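Side-chain contacts in molybdenum-binding-protein (Azotobacter vinelandii, PDB 1H9M), which binds molybdate in the cytoplasm as an assembly of three chains, probably with cooperative binding of the ion, and probably serves molybdenum homeostasis: residues A[17-20]-A[25-28]; A[28-33]-A[139-144]; A[108-113]-A[132-137]; A[67-72]-A[100-105]; A[96-101]-A[117-122]. All coordinates share one frame; numbering follows the deposited sequence. Where two conformers were deposited one is given.

Contact 1: residues A[17-20]-A[25-28]; sequences SALK and NAEV. With MOO (molybdate ion), chain D.
The peptide groups of Lys20 and Glu27 are the flat groups that meet. Glu27 N approaches Lys20 O at 2.8 Å in the carbonyl plane (C=O...N angle 154°). Lys20 N bonds back to Glu27 O, also at 2.8 Å. They make an antiparallel hydrogen-bonded pair in the hairpin of strands 10-21 and 25-32. Leu19 and Val28 lie on one face. Leu19 holds CG anti to its own N (chi1 169°), which sets CD1 3.7 Å from Val28 CG2 and 4.1 Å from Ala26 CB. The extended side chains of Lys20 and Glu27 leave from the other face. Glu27 forms a salt bridge with Arg81, and Lys20 NZ bonds to Ala23 O of the second subunit. Ser17 and Ala18 both face Asp29, a classic beta bulge. Asn25 ND2 donates to molybdate O1 at 2.9 Å. Asn25 of the second and third subunits donates too, with Ala23 N and Val24 N of the third. Neutral N-H groups from three chains share one oxyanion; an isolated chain probably lacks the full site.

Contact 2: residues A[28-33]-A[139-144]; sequences VDILLG and VILGVP
Leu141 reaches tip to tip against Val28 and Ile30. The strands concerned, 25-32 and 140-143, belong to one five-stranded antiparallel sheet but are not neighbours in it. Their side chains meet across its inner side, consistent with the barrel of an OB-type TOBE domain. The C-terminal strand of the chain therefore packs on a strand from near its start.

The direct contact is apolar throughout. Leu141 CG is set opposite the carbonyl carbon (chi1 -68°), and its two methyls part to serve two partners. CD1 sits against the branch of Val28, 3.8 Å from CB and 3.8 Å from CG2, with CG1 only slightly farther, at 3.9 Å. All three atoms of the valine fork thus bear on a single methyl. CD2 goes to Ile30. Val139, two residues before Leu141, packs on Ala40 and Ala60 of the same sheet.

The polar bonds around Leu141 are made by its backbone and lead to another chain. Leu141 N is hydrogen-bonded to Ser79 OG of the third subunit. Gly142 and Val143 continue the sheet as an antiparallel ladder with a strand of that subunit.

The Ile30 chain has a chi2 of 147°, away from a staggered value. Its CD1 lies 3.5 Å from Leu141 CD2, tighter than usual van der Waals contact.

Contact 3: residues A[108-113]-A[132-137]; sequences TEITSM and AVIKAS. With MOO (molybdate ion), chain F.
In the second TOBE domain, an OB-type fold, Ile110 of strand 109-115 packs across the interior on Ala132 and Ile134 of strand 129-134. These strands share a sheet without being neighbours in it. Ile110 holds CG1 anti to the backbone N (chi1 175°), which carries CD1 inward. That methyl lies 3.8 Å from Ala132 CB. It meets Ile134 CD1 tip to tip at 3.5 Å, a tight approach. Ile110 CG2 adds a second touch on Ala132 CB at 3.9 Å.

Just past the strand, the chain grips a molybdate. Ala136 N donates to its O1 at 2.8 Å, nearly straight at 172°. In one of its two conformers Lys135 bends at its last torsion and NZ reaches O2 at 2.9 Å. NZ also bonds to Val41 O and Val139 O of the second subunit. Ser79 OG and Arg81 N also bond the ion, with Thr43 OG1 and Ser46 OG of the second subunit. In that conformer the lysine probably offsets part of the anion's charge, beside neutral donors.

Contact 4: residues A[67-72]-A[100-105]; sequences VLLMTD and VTLALQ
Leu69 faces Val100 and Leu102 with a single forked side chain. Its CB points toward strand 97-104. CG is turned opposite the carbonyl carbon (chi1 -66°), beside the backbone N, and there the chain splits. CD1 takes the Val100 side. It crosses the valine at a slant, 3.7 Å from Val100 CG1, 3.8 Å from Val100 CB and 4.0 Å from Val100 CG2. CD2 takes the other side and passes Leu102, which runs the opposite way. There it lies 3.9 Å from Leu102 CD1. An alanine here would remove both methyls and would probably open a gap facing Val100 and Leu102, leaving Leu102 CD1 without its partner on this side.

Leu69 packs on Ser112 of strand 109-115 and on Leu124 of a loop. Its backbone N is bonded to Ser7 OG of the second subunit. Strand 68-70 is the outermost strand of its sheet within the chain and pairs with strand 129-134. Met70 and Asp72 pair with a strand of the second subunit, extending the sheet across the interface.

Contact 5: residues A[96-101]-A[117-122]; sequences VNAEVT and EAVAEL. With MOO (molybdate ion), chain C.
Val119 rests one methyl, CG2, over Ala98 and Val100. With chi1 at 170° its CG1 stands opposite the backbone N, and CG2 is left facing the strand. CG2 lies 3.9 Å from Ala98 CB and 4.1 Å from Val100 CG2. Val100 and Val119 slide past each other in opposite directions.

This joins helix 116-121 to strand 97-104 in the second TOBE domain. The helix follows strand 109-115, the neighbour of strand 97-104 in the sheet, and Val119 also packs on its Val114. A water donates to Val96 O at 2.9 Å and accepts a weak bond from Glu117 N.

At the start of the strand the torsions serve a molybdate. Asn97 swings CG beside its backbone N (chi1 -76°), and ND2 donates to molybdate O1 at 2.9 Å, almost straight at 177°. Val96 N and Asn97 N donate to molybdate O2, at 2.9 Å and 3.1 Å. Ala95 N and Asn97 ND2 of the second and third subunits also donate to it.

Contacts 1 and 2 share Val28 and strand 25-32 in the first sheet, with centres 10 Å apart. Contacts 3, 4 and 5 lie in or against the second; contacts 4 and 5 share strand 97-104. Contacts 1 and 5 are farthest apart, with centres about 33 Å from each other on opposite sides of the chain's centre. Contact 3, near that centre, touches contact 2 through Ile134 and Val139. Contact 1 closes before contacts 3, 4 and 5 open, and contact 4 before contact 3 opens. Contact 2 encloses those three, because the final strand returns to the first sheet. Contacts 3 and 5 interleave. The TOBE domains are thus tied together, and molybdate is bound next to contacts 1, 3 and 5.

Contact 1: residues A[17-20]-A[25-28]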
loop_
_atom_site.group_PDB
_atom_site.type_symbol
_atom_site.label_atom_id
_atom_site.label_comp_id
_atom_site.label_asym_id
_atom_site.label_seq_id
_atom_site.Cartn_x
_atom_site.Cartn_y
_atom_site.Cartn_z
ATOM N N SER A 17 21.221 7.184 6.441
ATOM C CA SER A 17 22.031 7.240 7.663
ATOM C C SER A 17 22.445 5.855 8.105
ATOM O O SER A 17 23.436 5.662 8.852
ATOM C CB SER A 17 21.212 7.975 8.722
ATOM O OG SER A 17 19.996 7.271 8.896
ATOM N N ALA A 18 21.755 4.828 7.587
ATOM C CA ALA A 18 22.153 3.460 7.907
ATOM C C ALA A 18 21.366 2.496 7.033
ATOM O O ALA A 18 20.249 2.869 6.636
ATOM C CB ALA A 18 21.908 3.111 9.357
ATOM N N LEU A 19 21.919 1.308 6.850
ATOM C CA LEU A 19 21.326 0.270 6.032
ATOM C C LEU A 19 21.489 -1.057 6.785
ATOM O O LEU A 19 22.604 -1.306 7.298
ATOM C CB LEU A 19 22.021 0.120 4.692
ATOM C CG LEU A 19 21.789 -1.021 3.746
ATOM C CD1 LEU A 19 20.452 -0.812 3.024
ATOM C CD2 LEU A 19 22.854 -1.296 2.679
ATOM N N LYS A 20 20.430 -1.842 6.767
ATOM C CA LYS A 20 20.495 -3.180 7.371
ATOM C C LYS A 20 19.964 -4.154 6.315
ATOM O O LYS A 20 18.808 -4.100 5.878
ATOM C CB LYS A 20 19.705 -3.374 8.679
ATOM C CG LYS A 20 19.874 -4.825 9.170
ATOM C CD LYS A 20 19.202 -5.160 10.480
ATOM C CE LYS A 20 19.271 -6.692 10.742
ATOM N NZ LYS A 20 18.619 -6.962 12.069
ATOM N N ASN A 25 14.794 -8.664 1.995
ATOM C CA ASN A 25 14.556 -7.209 2.107
ATOM C C ASN A 25 15.736 -6.524 2.800
ATOM O O ASN A 25 16.634 -7.190 3.341
ATOM C CB ASN A 25 13.292 -6.946 2.928
ATOM C CG ASN A 25 12.080 -7.186 2.016
ATOM O OD1 ASN A 25 11.938 -6.817 0.867
ATOM N ND2 ASN A 25 11.226 -7.849 2.744
ATOM N N ALA A 26 15.674 -5.177 2.721
ATOM C CA ALA A 26 16.686 -4.393 3.427
ATOM C C ALA A 26 15.973 -3.212 4.076
ATOM O O ALA A 26 15.012 -2.681 3.478
ATOM C CB ALA A 26 17.704 -3.782 2.455
ATOM N N GLU A 27 16.416 -2.814 5.281
ATOM C CA GLU A 27 15.848 -1.656 5.922
ATOM C C GLU A 27 16.819 -0.469 5.717
ATOM O O GLU A 27 17.992 -0.646 6.108
ATOM C CB GLU A 27 15.649 -1.883 7.424
ATOM C CG GLU A 27 15.132 -0.603 8.047
ATOM C CD GLU A 27 14.905 -0.697 9.540
ATOM O OE1 GLU A 27 14.295 -1.649 10.042
ATOM O OE2 GLU A 27 15.383 0.266 10.206
ATOM N N VAL A 28 16.275 0.631 5.253
ATOM C CA VAL A 28 17.098 1.836 5.004
ATOM C C VAL A 28 16.575 2.990 5.843
ATOM O O VAL A 28 15.383 3.322 5.920
ATOM C CB VAL A 28 17.012 2.208 3.510
ATOM C CG1 VAL A 28 17.987 3.360 3.225
ATOM C CG2 VAL A 28 17.240 1.044 2.566
HETATM MO MO MOO D . 13.188 -10.715 5.469
HETATM O O1 MOO D . 11.793 -9.532 5.011
HETATM O O2 MOO D . 12.542 -12.339 5.287
#

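Contact 2: residues A[28-33]-A[139-144]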
loop_
_atom_site.group_PDB
_atom_site.type_symbol
_atom_site.label_atom_id
_atom_site.label_comp_id
_atom_site.label_asym_id
_atom_site.label_seq_id
_atom_site.Cartn_x
_atom_site.Cartn_y
_atom_site.Cartn_z
ATOM N N VAL A 28 16.275 0.631 5.253
ATOM C CA VAL A 28 17.098 1.836 5.004
ATOM C C VAL A 28 16.575 2.990 5.843
ATOM O O VAL A 28 15.383 3.322 5.920
ATOM C CB VAL A 28 17.012 2.208 3.510
ATOM C CG1 VAL A 28 17.987 3.360 3.225
ATOM C CG2 VAL A 28 17.240 1.044 2.566
ATOM N N ASP A 29 17.494 3.516 6.684
ATOM C CA ASP A 29 17.127 4.652 7.520
ATOM C C ASP A 29 17.690 5.909 6.853
ATOM O O ASP A 29 18.738 5.910 6.219
ATOM C CB ASP A 29 17.685 4.497 8.945
ATOM C CG ASP A 29 17.331 3.079 9.410
ATOM O OD1 ASP A 29 16.137 2.718 9.232
ATOM O OD2 ASP A 29 18.214 2.319 9.855
ATOM N N ILE A 30 16.837 6.896 6.801
ATOM C CA ILE A 30 17.118 8.107 6.049
ATOM C C ILE A 30 16.938 9.320 6.908
ATOM O O ILE A 30 15.999 9.507 7.659
ATOM C CB ILE A 30 16.198 8.256 4.825
ATOM C CG1 ILE A 30 16.557 7.077 3.811
ATOM C CG2 ILE A 30 16.340 9.525 4.037
ATOM C CD1 ILE A 30 15.189 6.808 3.198
ATOM N N LEU A 31 17.917 10.278 6.745
ATOM C CA LEU A 31 17.730 11.539 7.485
ATOM C C LEU A 31 17.242 12.538 6.463
ATOM O O LEU A 31 17.846 12.736 5.394
ATOM C CB LEU A 31 19.075 11.974 8.091
ATOM C CG LEU A 31 19.019 13.347 8.785
ATOM C CD1 LEU A 31 18.269 13.237 10.094
ATOM C CD2 LEU A 31 20.481 13.795 9.027
ATOM N N LEU A 32 16.105 13.155 6.759
ATOM C CA LEU A 32 15.528 14.102 5.831
ATOM C C LEU A 32 16.219 15.453 5.987
ATOM O O LEU A 32 16.775 15.774 7.019
ATOM C CB LEU A 32 14.015 14.298 5.918
ATOM C CG LEU A 32 13.301 12.939 5.657
ATOM C CD1 LEU A 32 11.804 13.223 5.715
ATOM C CD2 LEU A 32 13.702 12.376 4.305
ATOM N N GLY A 33 16.049 16.180 4.904
ATOM C CA GLY A 33 16.632 17.477 4.653
ATOM C C GLY A 33 16.487 18.421 5.830
ATOM O O GLY A 33 17.304 19.321 6.037
ATOM N N VAL A 139 7.402 2.952 1.363
ATOM C CA VAL A 139 8.277 4.012 0.877
ATOM C C VAL A 139 9.152 3.561 -0.273
ATOM O O VAL A 139 9.929 2.578 -0.074
ATOM C CB VAL A 139 9.165 4.514 2.019
ATOM C CG1 VAL A 139 10.089 5.684 1.548
ATOM C CG2 VAL A 139 8.337 5.022 3.213
ATOM N N ILE A 140 9.069 4.237 -1.400
ATOM C CA ILE A 140 9.961 3.884 -2.524
ATOM C C ILE A 140 11.173 4.802 -2.409
ATOM O O ILE A 140 11.101 5.953 -2.000
ATOM C CB ILE A 140 9.184 4.122 -3.817
ATOM C CG1 ILE A 140 8.157 2.998 -4.004
ATOM C CG2 ILE A 140 10.186 4.167 -4.995
ATOM C CD1 ILE A 140 7.108 3.395 -5.096
ATOM N N LEU A 141 12.387 4.224 -2.725
ATOM C CA LEU A 141 13.531 5.147 -2.666
ATOM C C LEU A 141 14.033 5.347 -4.088
ATOM O O LEU A 141 13.867 4.559 -5.008
ATOM C CB LEU A 141 14.696 4.426 -1.950
ATOM C CG LEU A 141 14.350 4.211 -0.465
ATOM C CD1 LEU A 141 15.586 3.491 0.214
ATOM C CD2 LEU A 141 13.951 5.459 0.266
ATOM N N GLY A 142 14.666 6.549 -4.236
ATOM C CA GLY A 142 15.244 6.840 -5.563
ATOM C C GLY A 142 16.664 7.439 -5.425
ATOM O O GLY A 142 16.974 7.976 -4.383
ATOM N N VAL A 143 17.493 7.105 -6.394
ATOM C CA VAL A 143 18.864 7.650 -6.404
ATOM C C VAL A 143 19.039 8.390 -7.740
ATOM O O VAL A 143 18.711 8.047 -8.816
ATOM C CB VAL A 143 20.032 6.701 -6.175
ATOM C CG1 VAL A 143 19.997 6.146 -4.751
ATOM C CG2 VAL A 143 20.135 5.605 -7.217
ATOM N N PRO A 144 19.767 9.569 -7.441
ATOM C CA PRO A 144 20.030 10.463 -8.586
ATOM C C PRO A 144 21.087 10.007 -9.561
ATOM O O PRO A 144 21.536 8.859 -9.567
ATOM C CB PRO A 144 20.531 11.787 -8.008
ATOM C CG PRO A 144 20.286 11.699 -6.546
ATOM C CD PRO A 144 20.405 10.258 -6.199
#

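Contact 3: residues A[108-113]-A[132-137]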
loop_
_atom_site.group_PDB
_atom_site.type_symbol
_atom_site.label_atom_id
_atom_site.label_comp_id
_atom_site.label_asym_id
_atom_site.label_seq_id
_atom_site.Cartn_x
_atom_site.Cartn_y
_atom_site.Cartn_z
ATOM N N THR A 108 8.862 21.371 4.935
ATOM C CA THR A 108 8.580 20.233 4.065
ATOM C C THR A 108 7.074 19.979 4.112
ATOM O O THR A 108 6.525 20.050 5.224
ATOM C CB THR A 108 9.370 19.006 4.522
ATOM O OG1 THR A 108 10.767 19.317 4.409
ATOM C CG2 THR A 108 9.003 17.784 3.710
ATOM N N GLU A 109 6.429 19.737 2.985
ATOM C CA GLU A 109 4.984 19.477 2.987
ATOM C C GLU A 109 4.720 17.967 2.801
ATOM O O GLU A 109 5.505 17.400 2.047
ATOM C CB GLU A 109 4.324 20.129 1.774
ATOM C CG GLU A 109 4.248 21.640 1.768
ATOM C CD GLU A 109 3.508 22.166 0.554
ATOM O OE1 GLU A 109 2.954 21.377 -0.244
ATOM O OE2 GLU A 109 3.455 23.404 0.398
ATOM N N ILE A 110 3.604 17.437 3.308
ATOM C CA ILE A 110 3.334 16.010 2.988
ATOM C C ILE A 110 1.854 15.931 2.662
ATOM O O ILE A 110 1.100 16.635 3.327
ATOM C CB ILE A 110 3.671 15.033 4.125
ATOM C CG1 ILE A 110 3.256 13.580 3.789
ATOM C CG2 ILE A 110 3.010 15.429 5.413
ATOM C CD1 ILE A 110 4.082 12.482 4.412
ATOM N N THR A 111 1.457 15.223 1.595
ATOM C CA THR A 111 0.054 15.189 1.243
ATOM C C THR A 111 -0.465 13.761 1.499
ATOM O O THR A 111 0.188 12.771 1.137
ATOM C CB THR A 111 -0.055 15.534 -0.240
ATOM O OG1 THR A 111 0.488 16.887 -0.410
ATOM C CG2 THR A 111 -1.479 15.505 -0.761
ATOM N N SER A 112 -1.682 13.721 1.984
ATOM C CA SER A 112 -2.333 12.428 2.276
ATOM C C SER A 112 -3.687 12.420 1.619
ATOM O O SER A 112 -4.329 13.491 1.432
ATOM C CB SER A 112 -2.498 12.289 3.809
ATOM O OG SER A 112 -3.442 11.295 4.097
ATOM N N MET A 113 -4.177 11.282 1.132
ATOM C CA MET A 113 -5.530 11.128 0.608
ATOM C C MET A 113 -6.326 10.344 1.661
ATOM O O MET A 113 -5.878 9.234 1.899
ATOM C CB MET A 113 -5.566 10.464 -0.757
ATOM C CG MET A 113 -6.951 10.346 -1.422
ATOM S SD MET A 113 -7.558 11.939 -1.955
ATOM C CE MET A 113 -6.515 12.343 -3.334
ATOM N N ALA A 132 1.538 12.750 10.075
ATOM C CA ALA A 132 1.400 11.850 8.888
ATOM C C ALA A 132 2.068 10.557 9.355
ATOM O O ALA A 132 3.151 10.605 9.910
ATOM C CB ALA A 132 2.145 12.438 7.720
ATOM N N VAL A 133 1.405 9.430 9.083
ATOM C CA VAL A 133 1.933 8.114 9.500
ATOM C C VAL A 133 2.148 7.261 8.259
ATOM O O VAL A 133 1.207 7.119 7.487
ATOM C CB VAL A 133 0.927 7.429 10.450
ATOM C CG1 VAL A 133 1.385 6.024 10.782
ATOM C CG2 VAL A 133 0.756 8.241 11.734
ATOM N N ILE A 134 3.392 6.769 8.083
ATOM C CA ILE A 134 3.674 5.976 6.853
ATOM C C ILE A 134 4.459 4.727 7.242
ATOM O O ILE A 134 5.426 4.724 7.986
ATOM C CB ILE A 134 4.570 6.791 5.913
ATOM C CG1 ILE A 134 4.000 8.189 5.661
ATOM C CG2 ILE A 134 4.773 6.080 4.563
ATOM C CD1 ILE A 134 4.955 9.146 4.991
ATOM N N LYS A 135 3.850 3.562 6.882
ATOM C CA LYS A 135 4.525 2.287 7.128
ATOM C C LYS A 135 5.773 2.241 6.277
ATOM O O LYS A 135 5.854 2.627 5.105
ATOM C CB LYS A 135 3.506 1.209 6.624
ATOM C CG LYS A 135 3.854 -0.152 7.281
ATOM C CD LYS A 135 2.770 -1.191 6.978
ATOM C CE LYS A 135 3.384 -2.572 7.181
ATOM N NZ LYS A 135 3.397 -3.037 8.589
ATOM N N ALA A 136 6.847 1.622 6.862
ATOM C CA ALA A 136 8.136 1.537 6.194
ATOM C C ALA A 136 8.095 0.834 4.843
ATOM O O ALA A 136 8.831 1.181 3.898
ATOM C CB ALA A 136 9.265 0.843 6.991
ATOM N N SER A 137 7.188 -0.130 4.684
ATOM C CA SER A 137 7.072 -0.860 3.437
ATOM C C SER A 137 6.346 -0.093 2.354
ATOM O O SER A 137 6.234 -0.627 1.221
ATOM C CB SER A 137 6.413 -2.231 3.728
ATOM O OG SER A 137 5.160 -2.004 4.333
HETATM MO MO MOO F . 6.335 -0.957 10.001
HETATM O O1 MOO F . 6.711 0.661 9.476
HETATM O O2 MOO F . 4.642 -1.236 10.487
HETATM O O3 MOO F . 6.500 -2.045 8.573
HETATM O O4 MOO F . 7.512 -1.650 11.160
#

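Contact 4: residues A[67-72]-A[100-105]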
loop_
_atom_site.group_PDB
_atom_site.type_symbol
_atom_site.label_atom_id
_atom_site.label_comp_id
_atom_site.label_asym_id
_atom_site.label_seq_id
_atom_site.Cartn_x
_atom_site.Cartn_y
_atom_site.Cartn_z
ATOM N N VAL A 67 -0.516 7.476 2.965
ATOM C CA VAL A 67 -0.227 8.239 4.222
ATOM C C VAL A 67 -1.431 8.298 5.123
ATOM O O VAL A 67 -2.504 8.738 4.625
ATOM C CB VAL A 67 0.205 9.688 3.791
ATOM C CG1 VAL A 67 0.505 10.493 5.050
ATOM C CG2 VAL A 67 1.410 9.647 2.832
ATOM N N LEU A 68 -1.264 7.815 6.354
ATOM C CA LEU A 68 -2.413 7.957 7.263
ATOM C C LEU A 68 -2.235 9.330 7.999
ATOM O O LEU A 68 -1.127 9.822 8.041
ATOM C CB LEU A 68 -2.312 6.909 8.333
ATOM C CG LEU A 68 -2.572 5.473 7.841
ATOM C CD1 LEU A 68 -1.428 4.944 6.997
ATOM C CD2 LEU A 68 -2.651 4.611 9.111
ATOM N N LEU A 69 -3.358 9.832 8.502
ATOM C CA LEU A 69 -3.257 11.039 9.344
ATOM C C LEU A 69 -3.689 10.736 10.774
ATOM O O LEU A 69 -4.647 9.989 10.950
ATOM C CB LEU A 69 -4.101 12.207 8.825
ATOM C CG LEU A 69 -3.584 12.750 7.465
ATOM C CD1 LEU A 69 -4.655 13.771 6.963
ATOM C CD2 LEU A 69 -2.256 13.436 7.564
ATOM N N MET A 70 -2.976 11.279 11.763
ATOM C CA MET A 70 -3.428 10.969 13.126
ATOM C C MET A 70 -3.479 12.286 13.939
ATOM O O MET A 70 -2.561 13.060 13.731
ATOM C CB MET A 70 -2.537 9.897 13.744
ATOM C CG MET A 70 -2.748 9.609 15.237
ATOM S SD MET A 70 -1.622 8.255 15.714
ATOM C CE MET A 70 -0.078 8.995 15.540
ATOM N N THR A 71 -4.586 12.457 14.676
ATOM C CA THR A 71 -4.534 13.702 15.493
ATOM C C THR A 71 -4.359 13.398 16.970
ATOM O O THR A 71 -4.155 14.329 17.745
ATOM C CB THR A 71 -5.775 14.589 15.308
ATOM O OG1 THR A 71 -6.936 13.812 15.561
ATOM C CG2 THR A 71 -5.807 15.147 13.892
ATOM N N ASP A 72 -4.609 12.160 17.358
ATOM C CA ASP A 72 -4.457 11.783 18.775
ATOM C C ASP A 72 -4.146 10.294 18.822
ATOM O O ASP A 72 -5.006 9.485 18.477
ATOM C CB ASP A 72 -5.747 12.081 19.532
ATOM C CG ASP A 72 -5.732 11.687 20.997
ATOM O OD1 ASP A 72 -4.624 11.515 21.555
ATOM O OD2 ASP A 72 -6.847 11.560 21.560
ATOM N N VAL A 100 -5.361 16.084 1.788
ATOM C CA VAL A 100 -4.918 16.943 2.907
ATOM C C VAL A 100 -3.430 17.190 2.791
ATOM O O VAL A 100 -2.653 16.221 2.799
ATOM C CB VAL A 100 -5.239 16.281 4.237
ATOM C CG1 VAL A 100 -4.788 17.152 5.435
ATOM C CG2 VAL A 100 -6.724 16.004 4.422
ATOM N N THR A 101 -2.981 18.463 2.769
ATOM C CA THR A 101 -1.517 18.679 2.802
ATOM C C THR A 101 -1.131 19.263 4.171
ATOM O O THR A 101 -1.841 20.146 4.667
ATOM C CB THR A 101 -1.152 19.668 1.695
ATOM O OG1 THR A 101 -1.440 19.119 0.387
ATOM C CG2 THR A 101 0.320 20.072 1.683
ATOM N N LEU A 102 -0.065 18.718 4.769
ATOM C CA LEU A 102 0.434 19.254 6.052
ATOM C C LEU A 102 1.787 19.932 5.768
ATOM O O LEU A 102 2.541 19.558 4.882
ATOM C CB LEU A 102 0.781 18.164 7.057
ATOM C CG LEU A 102 -0.201 17.058 7.374
ATOM C CD1 LEU A 102 0.336 16.163 8.494
ATOM C CD2 LEU A 102 -1.585 17.549 7.781
ATOM N N ALA A 103 2.066 20.960 6.567
ATOM C CA ALA A 103 3.352 21.651 6.549
ATOM C C ALA A 103 4.131 21.095 7.744
ATOM O O ALA A 103 3.677 21.101 8.891
ATOM C CB ALA A 103 3.114 23.159 6.667
ATOM N N LEU A 104 5.326 20.614 7.490
ATOM C CA LEU A 104 6.175 20.034 8.509
ATOM C C LEU A 104 7.273 20.983 8.954
ATOM O O LEU A 104 7.455 22.030 8.349
ATOM C CB LEU A 104 6.806 18.769 7.887
ATOM C CG LEU A 104 5.759 17.723 7.469
ATOM C CD1 LEU A 104 6.442 16.513 6.856
ATOM C CD2 LEU A 104 4.913 17.313 8.665
ATOM N N GLN A 105 8.054 20.514 9.909
ATOM C CA GLN A 105 9.187 21.287 10.416
ATOM C C GLN A 105 10.225 21.544 9.334
ATOM O O GLN A 105 10.679 20.601 8.682
ATOM C CB GLN A 105 9.838 20.490 11.558
#

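Contact 5: residues A[96-101]-A[117-122]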
loop_
_atom_site.group_PDB
_atom_site.type_symbol
_atom_site.label_atom_id
_atom_site.label_comp_id
_atom_site.label_asym_id
_atom_site.label_seq_id
_atom_site.Cartn_x
_atom_site.Cartn_y
_atom_site.Cartn_z
ATOM N N VAL A 96 -16.001 11.495 -2.074
ATOM C CA VAL A 96 -15.806 10.540 -0.980
ATOM C C VAL A 96 -14.402 10.616 -0.369
ATOM O O VAL A 96 -14.214 10.141 0.765
ATOM C CB VAL A 96 -16.176 9.062 -1.258
ATOM C CG1 VAL A 96 -17.715 9.108 -1.602
ATOM C CG2 VAL A 96 -15.374 8.480 -2.393
ATOM N N ASN A 97 -13.471 11.229 -1.070
ATOM C CA ASN A 97 -12.108 11.412 -0.534
ATOM C C ASN A 97 -11.715 12.893 -0.516
ATOM O O ASN A 97 -12.452 13.783 -1.030
ATOM C CB ASN A 97 -11.135 10.745 -1.533
ATOM C CG ASN A 97 -11.241 9.220 -1.301
ATOM O OD1 ASN A 97 -11.092 8.700 -0.176
ATOM N ND2 ASN A 97 -11.516 8.507 -2.380
ATOM N N ALA A 98 -10.666 13.213 0.241
ATOM C CA ALA A 98 -10.162 14.551 0.366
ATOM C C ALA A 98 -8.628 14.546 0.424
ATOM O O ALA A 98 -8.077 13.631 1.037
ATOM C CB ALA A 98 -10.578 15.241 1.689
ATOM N N GLU A 99 -7.980 15.509 -0.215
ATOM C CA GLU A 99 -6.513 15.551 -0.253
ATOM C C GLU A 99 -6.078 16.549 0.812
ATOM O O GLU A 99 -6.509 17.719 0.781
ATOM C CB GLU A 99 -6.038 15.975 -1.650
ATOM C CG GLU A 99 -4.544 16.060 -1.883
ATOM C CD GLU A 99 -4.190 16.353 -3.344
ATOM O OE1 GLU A 99 -5.116 16.649 -4.130
ATOM O OE2 GLU A 99 -3.017 16.300 -3.758
ATOM N N VAL A 100 -5.361 16.084 1.788
ATOM C CA VAL A 100 -4.918 16.943 2.907
ATOM C C VAL A 100 -3.430 17.190 2.791
ATOM O O VAL A 100 -2.653 16.221 2.799
ATOM C CB VAL A 100 -5.239 16.281 4.237
ATOM C CG1 VAL A 100 -4.788 17.152 5.435
ATOM C CG2 VAL A 100 -6.724 16.004 4.422
ATOM N N THR A 101 -2.981 18.463 2.769
ATOM C CA THR A 101 -1.517 18.679 2.802
ATOM C C THR A 101 -1.131 19.263 4.171
ATOM O O THR A 101 -1.841 20.146 4.667
ATOM C CB THR A 101 -1.152 19.668 1.695
ATOM O OG1 THR A 101 -1.440 19.119 0.387
ATOM C CG2 THR A 101 0.320 20.072 1.683
ATOM N N GLU A 117 -14.976 11.209 5.501
ATOM C CA GLU A 117 -15.405 10.984 6.889
ATOM C C GLU A 117 -14.267 11.115 7.887
ATOM O O GLU A 117 -14.458 11.648 8.995
ATOM C CB GLU A 117 -16.088 9.628 7.036
ATOM N N ALA A 118 -13.022 10.745 7.504
ATOM C CA ALA A 118 -11.887 10.937 8.383
ATOM C C ALA A 118 -11.653 12.423 8.658
ATOM O O ALA A 118 -11.221 12.812 9.749
ATOM C CB ALA A 118 -10.627 10.262 7.778
ATOM N N VAL A 119 -11.806 13.292 7.644
ATOM C CA VAL A 119 -11.582 14.709 7.791
ATOM C C VAL A 119 -12.536 15.261 8.872
ATOM O O VAL A 119 -12.070 15.967 9.767
ATOM C CB VAL A 119 -11.764 15.527 6.485
ATOM C CG1 VAL A 119 -11.745 17.023 6.790
ATOM C CG2 VAL A 119 -10.616 15.184 5.546
ATOM N N ALA A 120 -13.791 14.841 8.806
ATOM C CA ALA A 120 -14.788 15.313 9.777
ATOM C C ALA A 120 -14.432 14.810 11.176
ATOM O O ALA A 120 -14.243 15.578 12.116
ATOM C CB ALA A 120 -16.173 14.805 9.421
ATOM N N GLU A 121 -14.251 13.503 11.298
ATOM C CA GLU A 121 -13.945 12.852 12.560
ATOM C C GLU A 121 -12.677 13.312 13.237
ATOM O O GLU A 121 -12.654 13.407 14.490
ATOM C CB GLU A 121 -13.966 11.335 12.331
ATOM N N LEU A 122 -11.594 13.641 12.520
ATOM C CA LEU A 122 -10.381 14.105 13.167
ATOM C C LEU A 122 -10.453 15.631 13.393
ATOM O O LEU A 122 -9.450 16.150 13.860
ATOM C CB LEU A 122 -9.110 13.734 12.401
ATOM C CG LEU A 122 -8.814 12.245 12.142
ATOM C CD1 LEU A 122 -7.413 12.099 11.537
ATOM C CD2 LEU A 122 -8.923 11.403 13.395
HETATM MO MO MOO C . -13.288 10.820 -5.483
HETATM O O1 MOO C . -11.943 9.815 -4.941
HETATM O O2 MOO C . -13.927 11.651 -4.080
HETATM O O HOH W 1 -16.320 9.742 2.703
#